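Local coordinates for protein SusD homolog (Bacteroides thetaiotaomicron VPI-5482, PDB 3FDH) that probably binds glycans at the bacterial outer membrane, as in other SusD/RagB-family proteins that serve the uptake of sugars, at residues L25-V28 with I29-A33; I161-Y164 with L165-I169; S213-K216 with S217-Y220; V223-Y226 with V227-S230. All blocks are in the same frame, centred on the assembly; numbering follows the deposited sequence. Where two conformers were deposited one is given.

Overall arrangement
Four local contacts, each between residues a few positions apart, show how helix chemistry follows place in a mostly helical SusD-like fold. Contact 1, on helix 21-37, and contact 2, on helix 154-171, are partly buried and both pack on helix 106-127; their centres lie about 18 Å apart. Contacts 3 and 4 share helix 216-228, one at its start and one at its end, with centres about 15 Å apart. Contact 3 is a surface contact ruled by an N-cap bond, an ST turn and waters, whereas contact 4 sets a buried valine pair against a salt bridge on a more exposed side, made by one conformer of its lysine. Mid-helix, contact 1 relies on hydroxyls bonded to backbone carbonyls, and contact 2 on aliphatic chains and aspartates.

Contact 1 of 4, residues L25-V28 with I29-A33; sequences LADV and ITSTA
Leu25 O receives Ile29 N at 2.9 Å, and the same i to i+4 bonding continues through Ala26-Thr30, Asp27-Ser31 and Val28-Thr32, the unbroken backbone pattern of an alpha-helix. Residues 25-33 lie within helix 21-37 of the SusD-like fold, and this turn illustrates how hydroxyl side chains fold back on a helix. Thr30 OG1 donates to Ala26 O at 2.8 Å. With OG1 turned back beside its own backbone N (chi1 -64°), the hydroxyl and the amide of Thr30 grip that carbonyl oxygen from opposite faces of its plane. Thr32 repeats the device one half-turn on, its OG1 and N sharing Val28 O, while Val28 and Thr32 point the same way against Met115 of helix 106-127. The Thr32 hydroxyl is further engaged by Asn119, so this buried polar group has partners on both the helix and its neighbour. In the conformer described, Ser31 OG bonds Ser85 of helix 76-95 and is also linked through a water to the carboxylate of Asp27. On the apolar side, Leu25 and Ile29 slant across each other. The ethyl branch of Ile29 runs past the carbonyl of Leu25, with CG1 3.2 Å from Leu25 O, and ends with CD1 3.8 Å from Leu25 CG.

Contact 2 of 4, residues I161-Y164 with L165-I169; sequences IISY and LDDAI
Ile162 and Asp166 meet one turn apart on an alpha-helix, part of helix 154-171 in this SusD-like fold, and their side chains slant past each other. CG2, the short branch of Ile162, touches the carboxylate, standing 3.7 Å from Asp166 OD2. Asp166 CG swings back beside its own backbone N (chi1 -73°), which brings the carboxyl group over the preceding turn, while Asp166 OD1 forms a salt bridge with Lys202 of helix 191-208. Asp167 has almost the same conformation and likewise lies against the carbonyl oxygen four residues back, with Asp167 CG 3.2 Å from Ser163 O. Carboxylate and carbonyl oxygens are both acceptors and do not bond; a water joins the side chains instead, donating to Asp167 OD2 and hydrogen-bonding Ser163 OG, each at 2.7 Å. Ser163 OG, anti to the backbone N (chi1 178°), lies on the side of its own carbonyl carbon, from where it meets this water. Tyr164 turns its phenol toward Arg90, which hydrogen-bonds the OH. Ile161 and Leu165 are the buried aliphatic pair; Ile162, partly exposed, brings its CD1 as near to Leu165 CD1 as Ile161 CG2 does, 4.5 Å in both cases. Ile161 and Leu165 also share Tyr205 of helix 191-208 as a neighbour, and Leu165 and Ala168 pack on helix 106-127, so the face joins three helices. Beneath these side chains the regular backbone bonds continue, among them that from Ala168 N to Tyr164 O, and Ala168 CB stands 3.3 Å from Tyr164 O.

Contact 3 of 4, residues S213-K216 with S217-Y220; sequences SSNK and SADY
Asn215 leans over the first turn of helix 216-228 as its N-cap, and its side-chain oxygen accepts from the amide of Ala218 in a classic capping bond. Asn215 CG extends anti to the backbone N (chi1 -170°), which carries OD1 to 3.1 Å from Ala218 N. Ala218 N lies above the plane of the side-chain amide, 60° out of it and so not on a lone pair, while Ala218 CB rests 3.4 Å from Asn215 CG. A water donates to the same OD1 and accepts from Ser217 N, so two hydrogens converge on the capping oxygen. Next to the cap, Ser213 forms an ST turn, with Ser213 OG taking the amide of Asn215 N at 2.9 Å. That hydroxyl gives its own proton to Asp219 OD2 at 2.7 Å from Ser213 OG, reaching it from above the carboxylate plane, and thereby links the loop to the helix. The other oxygen, Asp219 OD1, forms a salt bridge with Lys222 and takes a water. Negative charge so near the helix start would be expected to suit the dipole of the helix. On another side of this first turn, Lys216 and Tyr220 run side by side. The ring is turned so that Lys216 O sits 3.1 Å above one face, displaced toward the rim, and Tyr220 OH comes within 3.6 Å of Lys216 CD before a water bridges it to Lys216 NZ.

Contact 4 of 4, residues V223-Y226 with V227-S230; sequences VLDY and VSKS
Asp225 and Lys229 supply the charged interaction: in the conformer described, Lys229 NZ makes a salt bridge to Asp225 OD1 at 2.6 Å. The ammonium group approaches on the syn side of the carboxylate, 26° out of its plane, and a bend at the last torsion of the otherwise extended chain (chi4 62°) turns NZ toward it. The lysine also takes a second position, so the bridge is probably not constant. Apolar contact occupies another side of the helix, where Val223 CG1 and Val227 CG2 approach to 4.2 Å. There Val227 packs on Leu338 and Met339 of helix 335-348, and Val223 on Thr206 of helix 191-208. Hydrogen bonds record the winding down of the helix. Val227 N still bonds Val223 O at 2.8 Å, with an N-H...O angle of 164°, but Lys229 N makes only a weak bond to Asp225 O and a firmer one, at 3.0 Å, to Tyr226 O. Beyond the last turn, Ser230 OG bonds the backbone of Lys196, tying the exit to helix 191-208. The shift from i+4 to i+3 backbone bonding, Lys229 N to Tyr226 O and Ser230 N to Val227 O, marks a helix C-terminus, here that of helix 216-228.

Contact 1 of 4, residues L25-V28 with I29-A33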
ATOM      1  N   LEU A  25     -17.166  -9.189  10.175  1.00 26.95           N
ATOM      2  CA  LEU A  25     -16.372  -7.969  10.003  1.00 26.55           C
ATOM      3  C   LEU A  25     -14.982  -8.163  10.568  1.00 26.71           C
ATOM      4  O   LEU A  25     -13.997  -7.644  10.051  1.00 26.11           O
ATOM      5  CB  LEU A  25     -17.042  -6.769  10.679  1.00 26.66           C
ATOM      6  CG  LEU A  25     -16.395  -5.411  10.476  1.00 27.69           C
ATOM      7  CD1 LEU A  25     -16.524  -5.036   8.945  1.00 29.10           C
ATOM      8  CD2 LEU A  25     -16.976  -4.354  11.427  1.00 28.01           C
ATOM      9  N   ALA A  26     -14.903  -8.890  11.661  1.00 27.39           N
ATOM     10  CA  ALA A  26     -13.588  -9.112  12.322  1.00 27.57           C
ATOM     11  C   ALA A  26     -12.669  -9.772  11.302  1.00 27.80           C
ATOM     12  O   ALA A  26     -11.493  -9.420  11.138  1.00 29.24           O
ATOM     13  CB  ALA A  26     -13.732 -10.007  13.563  1.00 25.13           C
ATOM     14  N   ASP A  27     -13.258 -10.701  10.570  1.00 27.77           N
ATOM     15  CA  ASP A  27     -12.512 -11.472   9.572  1.00 28.55           C
ATOM     16  C   ASP A  27     -12.172 -10.632   8.357  1.00 28.05           C
ATOM     17  O   ASP A  27     -11.086 -10.730   7.794  1.00 27.00           O
ATOM     18  CB  ASP A  27     -13.322 -12.677   9.101  1.00 28.29           C
ATOM     19  CG  ASP A  27     -12.508 -13.616   8.250  1.00 31.82           C
ATOM     20  OD1 ASP A  27     -11.764 -14.462   8.808  1.00 31.02           O
ATOM     21  OD2 ASP A  27     -12.642 -13.536   7.015  1.00 34.43           O
ATOM     22  N   VAL A  28     -13.117  -9.796   7.952  1.00 27.79           N
ATOM     23  CA  VAL A  28     -12.952  -8.946   6.764  1.00 28.16           C
ATOM     24  C   VAL A  28     -11.814  -7.953   7.008  1.00 27.18           C
ATOM     25  O   VAL A  28     -10.956  -7.727   6.166  1.00 28.33           O
ATOM     26  CB  VAL A  28     -14.317  -8.239   6.377  1.00 27.74           C
ATOM     27  CG1 VAL A  28     -14.128  -7.033   5.469  1.00 27.55           C
ATOM     28  CG2 VAL A  28     -15.328  -9.270   5.776  1.00 29.28           C
ATOM     29  N   ILE A  29     -11.778  -7.393   8.205  1.00 27.68           N
ATOM     30  CA  ILE A  29     -10.745  -6.406   8.515  1.00 27.31           C
ATOM     31  C   ILE A  29      -9.378  -7.092   8.551  1.00 28.64           C
ATOM     32  O   ILE A  29      -8.363  -6.600   7.998  1.00 27.97           O
ATOM     33  CB  ILE A  29     -11.034  -5.705   9.834  1.00 27.00           C
ATOM     34  CG1 ILE A  29     -12.326  -4.882   9.716  1.00 27.73           C
ATOM     35  CG2 ILE A  29      -9.878  -4.807  10.275  1.00 26.36           C
ATOM     36  CD1 ILE A  29     -12.791  -4.312  11.067  1.00 24.75           C
ATOM     37  N   THR A  30      -9.366  -8.249   9.179  1.00 29.05           N
ATOM     38  CA  THR A  30      -8.130  -9.018   9.336  1.00 28.24           C
ATOM     39  C   THR A  30      -7.572  -9.409   7.975  1.00 28.65           C
ATOM     40  O   THR A  30      -6.388  -9.221   7.651  1.00 28.76           O
ATOM     41  CB  THR A  30      -8.374 -10.283  10.139  1.00 29.41           C
ATOM     42  OG1 THR A  30      -8.788  -9.938  11.474  1.00 25.98           O
ATOM     43  CG2 THR A  30      -7.102 -11.109  10.210  1.00 27.50           C
ATOM     44  N   SER A  31      -8.456  -9.957   7.175  1.00 29.04           N
ATOM     45  CA  SER A  31      -8.063 -10.410   5.836  0.70 30.31           C
ATOM     46  C   SER A  31      -7.671  -9.269   4.907  1.00 30.05           C
ATOM     47  O   SER A  31      -6.715  -9.409   4.113  1.00 29.47           O
ATOM     48  CB  SER A  31      -9.137 -11.306   5.204  0.70 30.17           C
ATOM     49  OG  SER A  31     -10.298 -10.586   4.860  0.70 35.86           O
ATOM     50  N   THR A  32      -8.369  -8.147   5.023  1.00 28.18           N
ATOM     51  CA  THR A  32      -8.079  -6.975   4.186  1.00 29.14           C
ATOM     52  C   THR A  32      -6.686  -6.422   4.488  1.00 28.91           C
ATOM     53  O   THR A  32      -5.933  -6.058   3.578  1.00 32.32           O
ATOM     54  CB  THR A  32      -9.185  -5.902   4.250  1.00 29.38           C
ATOM     55  OG1 THR A  32     -10.412  -6.493   3.791  1.00 27.17           O
ATOM     56  CG2 THR A  32      -8.837  -4.734   3.350  1.00 28.83           C
ATOM     57  N   ALA A  33      -6.337  -6.395   5.759  1.00 28.44           N
ATOM     58  CA  ALA A  33      -5.028  -5.869   6.171  1.00 30.53           C
ATOM     59  C   ALA A  33      -3.932  -6.870   5.879  1.00 31.15           C
ATOM     60  O   ALA A  33      -3.027  -6.651   5.074  1.00 30.53           O
ATOM     61  CB  ALA A  33      -5.048  -5.508   7.645  1.00 30.17           C
TER
HETATM   62  O   HOH W   1     -13.133 -11.875   4.893  1.00 29.01           O

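Contact 2 of 4, residues I161-Y164 with L165-I169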
ATOM      1  N   ILE A 161     -17.105   1.807  -6.132  1.00 29.36           N
ATOM      2  CA  ILE A 161     -16.243   2.134  -5.000  1.00 29.83           C
ATOM      3  C   ILE A 161     -16.719   3.408  -4.308  1.00 30.53           C
ATOM      4  O   ILE A 161     -16.922   3.462  -3.074  1.00 28.63           O
ATOM      5  CB  ILE A 161     -14.785   2.287  -5.450  1.00 30.13           C
ATOM      6  CG1 ILE A 161     -14.239   0.914  -5.836  1.00 31.48           C
ATOM      7  CG2 ILE A 161     -13.939   2.913  -4.372  1.00 27.88           C
ATOM      8  CD1 ILE A 161     -12.911   0.939  -6.609  1.00 28.87           C
ATOM      9  N   ILE A 162     -16.934   4.437  -5.106  1.00 30.20           N
ATOM     10  CA  ILE A 162     -17.373   5.734  -4.541  1.00 30.41           C
ATOM     11  C   ILE A 162     -18.766   5.625  -3.910  1.00 30.57           C
ATOM     12  O   ILE A 162     -19.075   6.213  -2.858  1.00 29.99           O
ATOM     13  CB  ILE A 162     -17.359   6.834  -5.589  1.00 29.26           C
ATOM     14  CG1 ILE A 162     -15.937   7.013  -6.093  1.00 33.02           C
ATOM     15  CG2 ILE A 162     -17.925   8.146  -4.992  1.00 29.87           C
ATOM     16  CD1 ILE A 162     -15.000   7.395  -4.984  1.00 31.12           C
ATOM     17  N   SER A 163     -19.572   4.802  -4.541  1.00 30.27           N
ATOM     18  CA  SER A 163     -20.935   4.572  -4.089  1.00 30.65           C
ATOM     19  C   SER A 163     -20.930   3.895  -2.729  1.00 28.89           C
ATOM     20  O   SER A 163     -21.688   4.261  -1.824  1.00 28.20           O
ATOM     21  CB  SER A 163     -21.687   3.757  -5.129  1.00 31.78           C
ATOM     22  OG  SER A 163     -23.006   3.472  -4.697  1.00 36.07           O
ATOM     23  N   TYR A 164     -20.049   2.927  -2.570  1.00 28.58           N
ATOM     24  CA  TYR A 164     -19.892   2.269  -1.281  1.00 27.83           C
ATOM     25  C   TYR A 164     -19.476   3.254  -0.201  1.00 27.63           C
ATOM     26  O   TYR A 164     -19.940   3.193   0.941  1.00 28.16           O
ATOM     27  CB  TYR A 164     -18.900   1.108  -1.317  1.00 27.56           C
ATOM     28  CG  TYR A 164     -19.507  -0.223  -1.739  1.00 28.10           C
ATOM     29  CD1 TYR A 164     -20.672  -0.688  -1.172  1.00 29.28           C
ATOM     30  CD2 TYR A 164     -18.855  -1.047  -2.649  1.00 29.34           C
ATOM     31  CE1 TYR A 164     -21.205  -1.908  -1.547  1.00 29.52           C
ATOM     32  CE2 TYR A 164     -19.378  -2.278  -3.024  1.00 30.32           C
ATOM     33  CZ  TYR A 164     -20.546  -2.701  -2.474  1.00 29.55           C
ATOM     34  OH  TYR A 164     -21.073  -3.924  -2.860  1.00 33.85           O
ATOM     35  N   LEU A 165     -18.596   4.174  -0.568  1.00 28.49           N
ATOM     36  CA  LEU A 165     -18.048   5.141   0.397  1.00 30.21           C
ATOM     37  C   LEU A 165     -19.140   6.131   0.778  1.00 31.42           C
ATOM     38  O   LEU A 165     -19.300   6.491   1.942  1.00 33.15           O
ATOM     39  CB  LEU A 165     -16.800   5.860  -0.143  1.00 31.26           C
ATOM     40  CG  LEU A 165     -15.539   4.968  -0.245  1.00 31.67           C
ATOM     41  CD1 LEU A 165     -14.365   5.693  -0.898  1.00 28.52           C
ATOM     42  CD2 LEU A 165     -15.170   4.419   1.153  1.00 29.60           C
ATOM     43  N   ASP A 166     -19.945   6.503  -0.196  1.00 31.65           N
ATOM     44  CA  ASP A 166     -21.035   7.445   0.092  1.00 31.63           C
ATOM     45  C   ASP A 166     -22.037   6.779   1.013  1.00 30.50           C
ATOM     46  O   ASP A 166     -22.545   7.389   1.956  1.00 30.38           O
ATOM     47  CB  ASP A 166     -21.688   7.949  -1.182  1.00 32.07           C
ATOM     48  CG  ASP A 166     -20.815   8.929  -1.932  1.00 31.76           C
ATOM     49  OD1 ASP A 166     -19.917   9.559  -1.318  1.00 36.89           O
ATOM     50  OD2 ASP A 166     -21.053   9.065  -3.147  1.00 35.23           O
ATOM     51  N   ASP A 167     -22.295   5.505   0.755  1.00 31.11           N
ATOM     52  CA  ASP A 167     -23.244   4.738   1.586  1.00 30.77           C
ATOM     53  C   ASP A 167     -22.697   4.698   2.992  1.00 31.07           C
ATOM     54  O   ASP A 167     -23.392   4.923   3.972  1.00 30.28           O
ATOM     55  CB  ASP A 167     -23.388   3.303   1.103  1.00 31.09           C
ATOM     56  CG  ASP A 167     -24.161   3.180  -0.196  1.00 32.78           C
ATOM     57  OD1 ASP A 167     -24.786   4.167  -0.625  1.00 32.09           O
ATOM     58  OD2 ASP A 167     -24.142   2.077  -0.790  1.00 35.93           O
ATOM     59  N   ALA A 168     -21.420   4.363   3.055  1.00 30.32           N
ATOM     60  CA  ALA A 168     -20.701   4.301   4.327  1.00 30.35           C
ATOM     61  C   ALA A 168     -20.787   5.605   5.125  1.00 30.79           C
ATOM     62  O   ALA A 168     -21.025   5.612   6.344  1.00 31.20           O
ATOM     63  CB  ALA A 168     -19.225   3.942   4.092  1.00 29.80           C
ATOM     64  N   ILE A 169     -20.542   6.704   4.437  1.00 31.75           N
ATOM     65  CA  ILE A 169     -20.532   8.029   5.080  1.00 31.49           C
ATOM     66  C   ILE A 169     -21.854   8.303   5.769  1.00 32.07           C
ATOM     67  O   ILE A 169     -21.901   8.861   6.862  1.00 33.04           O
ATOM     68  CB  ILE A 169     -20.160   9.153   4.078  1.00 32.25           C
ATOM     69  CG1 ILE A 169     -18.661   9.034   3.717  1.00 30.50           C
ATOM     70  CG2 ILE A 169     -20.499  10.544   4.655  1.00 30.65           C
ATOM     71  CD1 ILE A 169     -18.243   9.838   2.502  1.00 28.89           C
TER
HETATM   72  O   HOH W   2     -23.407   1.175  -3.260  1.00 38.54           O

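Contact 3 of 4, residues S213-K216 with S217-Y220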
ATOM      1  N   SER A 213      -9.973  12.890 -15.519  1.00 28.95           N
ATOM      2  CA  SER A 213     -10.876  13.968 -15.102  1.00 28.20           C
ATOM      3  C   SER A 213     -11.237  14.997 -16.154  1.00 29.09           C
ATOM      4  O   SER A 213     -10.439  15.327 -17.029  1.00 29.78           O
ATOM      5  CB  SER A 213     -10.286  14.695 -13.900  1.00 29.10           C
ATOM      6  OG  SER A 213     -11.145  15.722 -13.467  1.00 30.48           O
ATOM      7  N   SER A 214     -12.473  15.488 -16.056  1.00 29.46           N
ATOM      8  CA  SER A 214     -12.973  16.526 -16.961  0.50 29.38           C
ATOM      9  C   SER A 214     -12.784  17.883 -16.324  1.00 28.04           C
ATOM     10  O   SER A 214     -13.045  18.902 -16.932  1.00 27.55           O
ATOM     11  CB  SER A 214     -14.462  16.332 -17.285  0.50 30.58           C
ATOM     12  OG  SER A 214     -14.684  15.166 -18.058  0.50 35.14           O
ATOM     13  N   ASN A 215     -12.355  17.861 -15.078  1.00 28.69           N
ATOM     14  CA  ASN A 215     -12.141  19.090 -14.313  1.00 28.43           C
ATOM     15  C   ASN A 215     -11.202  18.816 -13.164  1.00 28.62           C
ATOM     16  O   ASN A 215     -11.604  18.526 -12.046  1.00 28.19           O
ATOM     17  CB  ASN A 215     -13.467  19.656 -13.819  1.00 29.98           C
ATOM     18  CG  ASN A 215     -13.331  21.043 -13.238  1.00 28.23           C
ATOM     19  OD1 ASN A 215     -12.226  21.488 -12.860  1.00 29.53           O
ATOM     20  ND2 ASN A 215     -14.462  21.757 -13.159  1.00 30.52           N
ATOM     21  N   LYS A 216      -9.922  18.935 -13.467  1.00 28.91           N
ATOM     22  CA  LYS A 216      -8.899  18.548 -12.512  1.00 27.73           C
ATOM     23  C   LYS A 216      -8.854  19.466 -11.323  1.00 27.03           C
ATOM     24  O   LYS A 216      -8.650  19.016 -10.193  1.00 27.05           O
ATOM     25  CB  LYS A 216      -7.527  18.487 -13.175  1.00 29.98           C
ATOM     26  CG  LYS A 216      -7.379  17.323 -14.106  1.00 28.05           C
ATOM     27  CD  LYS A 216      -5.952  17.236 -14.640  1.00 29.51           C
ATOM     28  CE  LYS A 216      -5.774  16.064 -15.602  1.00 30.62           C
ATOM     29  NZ  LYS A 216      -4.347  15.877 -15.934  1.00 30.29           N
ATOM     30  N   SER A 217      -9.071  20.748 -11.569  1.00 27.75           N
ATOM     31  CA  SER A 217      -9.028  21.720 -10.472  1.00 29.58           C
ATOM     32  C   SER A 217     -10.117  21.405  -9.449  1.00 28.91           C
ATOM     33  O   SER A 217      -9.858  21.404  -8.247  1.00 29.44           O
ATOM     34  CB  SER A 217      -9.106  23.162 -10.968  1.00 29.98           C
ATOM     35  OG  SER A 217      -7.989  23.445 -11.811  1.00 31.51           O
ATOM     36  N   ALA A 218     -11.308  21.072  -9.947  1.00 29.73           N
ATOM     37  CA  ALA A 218     -12.436  20.719  -9.063  1.00 28.76           C
ATOM     38  C   ALA A 218     -12.041  19.468  -8.281  1.00 28.84           C
ATOM     39  O   ALA A 218     -12.268  19.369  -7.059  1.00 29.54           O
ATOM     40  CB  ALA A 218     -13.729  20.496  -9.861  1.00 28.69           C
ATOM     41  N   ASP A 219     -11.364  18.542  -8.968  1.00 28.20           N
ATOM     42  CA  ASP A 219     -10.933  17.288  -8.321  1.00 28.17           C
ATOM     43  C   ASP A 219      -9.887  17.548  -7.241  1.00 27.65           C
ATOM     44  O   ASP A 219      -9.924  16.949  -6.163  1.00 27.60           O
ATOM     45  CB  ASP A 219     -10.473  16.229  -9.319  1.00 28.93           C
ATOM     46  CG  ASP A 219     -11.639  15.552  -9.988  1.00 29.79           C
ATOM     47  OD1 ASP A 219     -12.796  15.812  -9.530  1.00 29.88           O
ATOM     48  OD2 ASP A 219     -11.407  14.789 -10.961  1.00 31.78           O
ATOM     49  N   TYR A 220      -8.950  18.436  -7.534  1.00 27.42           N
ATOM     50  CA  TYR A 220      -7.921  18.757  -6.515  1.00 29.16           C
ATOM     51  C   TYR A 220      -8.580  19.390  -5.293  1.00 29.70           C
ATOM     52  O   TYR A 220      -8.173  19.152  -4.123  1.00 28.17           O
ATOM     53  CB  TYR A 220      -6.803  19.688  -7.024  1.00 29.06           C
ATOM     54  CG  TYR A 220      -6.073  19.166  -8.235  1.00 29.05           C
ATOM     55  CD1 TYR A 220      -5.649  17.846  -8.301  1.00 31.25           C
ATOM     56  CD2 TYR A 220      -5.781  19.999  -9.308  1.00 29.21           C
ATOM     57  CE1 TYR A 220      -4.980  17.356  -9.432  1.00 29.42           C
ATOM     58  CE2 TYR A 220      -5.099  19.526 -10.426  1.00 31.64           C
ATOM     59  CZ  TYR A 220      -4.701  18.200 -10.490  1.00 31.55           C
ATOM     60  OH  TYR A 220      -4.026  17.725 -11.605  1.00 30.36           O
TER
HETATM   61  O   HOH W   3     -10.345  22.593 -13.978  1.00 35.54           O
HETATM   62  O   HOH W   4     -14.641  17.228 -11.052  1.00 36.13           O
HETATM   63  O   HOH W   5      -3.057  15.573 -13.308  1.00 26.04           O

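Contact 4 of 4, residues V223-Y226 with V227-S230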
ATOM      1  N   VAL A 223     -10.171  16.786  -3.196  1.00 30.39           N
ATOM      2  CA  VAL A 223      -9.174  16.054  -2.419  1.00 28.78           C
ATOM      3  C   VAL A 223      -8.910  16.855  -1.152  1.00 28.73           C
ATOM      4  O   VAL A 223      -8.986  16.339  -0.052  1.00 29.63           O
ATOM      5  CB  VAL A 223      -7.839  15.807  -3.197  1.00 29.26           C
ATOM      6  CG1 VAL A 223      -6.731  15.339  -2.239  1.00 27.28           C
ATOM      7  CG2 VAL A 223      -8.051  14.805  -4.360  1.00 26.43           C
ATOM      8  N   LEU A 224      -8.712  18.154  -1.309  1.00 27.68           N
ATOM      9  CA  LEU A 224      -8.449  19.017  -0.119  1.00 28.07           C
ATOM     10  C   LEU A 224      -9.596  19.022   0.889  1.00 30.42           C
ATOM     11  O   LEU A 224      -9.394  19.061   2.126  1.00 30.46           O
ATOM     12  CB  LEU A 224      -8.154  20.463  -0.525  1.00 28.40           C
ATOM     13  CG  LEU A 224      -6.865  20.660  -1.287  1.00 29.95           C
ATOM     14  CD1 LEU A 224      -6.736  22.154  -1.624  1.00 29.08           C
ATOM     15  CD2 LEU A 224      -5.689  20.134  -0.449  1.00 28.22           C
ATOM     16  N   ASP A 225     -10.808  18.999   0.361  1.00 29.55           N
ATOM     17  CA  ASP A 225     -11.997  18.972   1.214  1.00 30.41           C
ATOM     18  C   ASP A 225     -12.078  17.644   1.974  1.00 30.15           C
ATOM     19  O   ASP A 225     -12.301  17.619   3.180  1.00 30.59           O
ATOM     20  CB  ASP A 225     -13.253  19.178   0.362  1.00 29.84           C
ATOM     21  CG  ASP A 225     -14.535  19.149   1.168  1.00 35.38           C
ATOM     22  OD1 ASP A 225     -14.626  19.789   2.231  1.00 35.40           O
ATOM     23  OD2 ASP A 225     -15.482  18.510   0.689  1.00 33.80           O
ATOM     24  N   TYR A 226     -11.882  16.562   1.243  1.00 29.40           N
ATOM     25  CA  TYR A 226     -11.941  15.214   1.825  1.00 28.43           C
ATOM     26  C   TYR A 226     -10.851  15.069   2.887  1.00 29.39           C
ATOM     27  O   TYR A 226     -11.077  14.500   3.938  1.00 29.50           O
ATOM     28  CB  TYR A 226     -11.761  14.122   0.772  1.00 28.69           C
ATOM     29  CG  TYR A 226     -12.836  14.119  -0.290  1.00 29.79           C
ATOM     30  CD1 TYR A 226     -14.128  14.537  -0.004  1.00 29.99           C
ATOM     31  CD2 TYR A 226     -12.572  13.656  -1.566  1.00 31.49           C
ATOM     32  CE1 TYR A 226     -15.105  14.543  -0.983  1.00 32.84           C
ATOM     33  CE2 TYR A 226     -13.567  13.647  -2.542  1.00 27.88           C
ATOM     34  CZ  TYR A 226     -14.809  14.081  -2.245  1.00 32.29           C
ATOM     35  OH  TYR A 226     -15.767  14.053  -3.238  1.00 32.56           O
ATOM     36  N   VAL A 227      -9.669  15.585   2.591  1.00 29.74           N
ATOM     37  CA  VAL A 227      -8.577  15.556   3.570  1.00 29.78           C
ATOM     38  C   VAL A 227      -8.986  16.274   4.836  1.00 30.93           C
ATOM     39  O   VAL A 227      -8.655  15.856   5.949  1.00 30.70           O
ATOM     40  CB  VAL A 227      -7.274  16.209   3.031  1.00 30.01           C
ATOM     41  CG1 VAL A 227      -6.300  16.487   4.146  1.00 32.76           C
ATOM     42  CG2 VAL A 227      -6.622  15.336   1.958  1.00 25.82           C
ATOM     43  N   SER A 228      -9.687  17.386   4.664  1.00 30.09           N
ATOM     44  CA  SER A 228     -10.060  18.200   5.818  1.00 29.72           C
ATOM     45  C   SER A 228     -11.030  17.448   6.719  1.00 29.37           C
ATOM     46  O   SER A 228     -11.168  17.731   7.887  1.00 28.61           O
ATOM     47  CB  SER A 228     -10.683  19.547   5.404  1.00 30.71           C
ATOM     48  OG  SER A 228     -12.006  19.400   4.857  1.00 27.65           O
ATOM     49  N   LYS A 229     -11.684  16.470   6.146  1.00 28.54           N
ATOM     50  CA  LYS A 229     -12.670  15.693   6.884  0.50 29.36           C
ATOM     51  C   LYS A 229     -12.132  14.318   7.267  1.00 30.01           C
ATOM     52  O   LYS A 229     -12.878  13.435   7.714  1.00 28.52           O
ATOM     53  CB  LYS A 229     -13.950  15.571   6.057  0.50 29.83           C
ATOM     54  CG  LYS A 229     -14.693  16.906   5.909  0.50 30.07           C
ATOM     55  CD  LYS A 229     -15.960  16.786   5.061  0.50 30.47           C
ATOM     56  CE  LYS A 229     -16.726  18.118   4.980  0.50 30.81           C
ATOM     57  NZ  LYS A 229     -15.969  19.238   4.334  0.50 28.43           N
ATOM     58  N   SER A 230     -10.822  14.162   7.105  1.00 29.15           N
ATOM     59  CA  SER A 230     -10.165  12.911   7.407  1.00 27.90           C
ATOM     60  C   SER A 230      -9.234  12.995   8.606  1.00 29.34           C
ATOM     61  O   SER A 230      -9.438  13.796   9.506  1.00 29.92           O
ATOM     62  CB  SER A 230      -9.454  12.425   6.170  1.00 26.74           C
ATOM     63  OG  SER A 230      -8.977  11.103   6.326  1.00 28.71           O
TER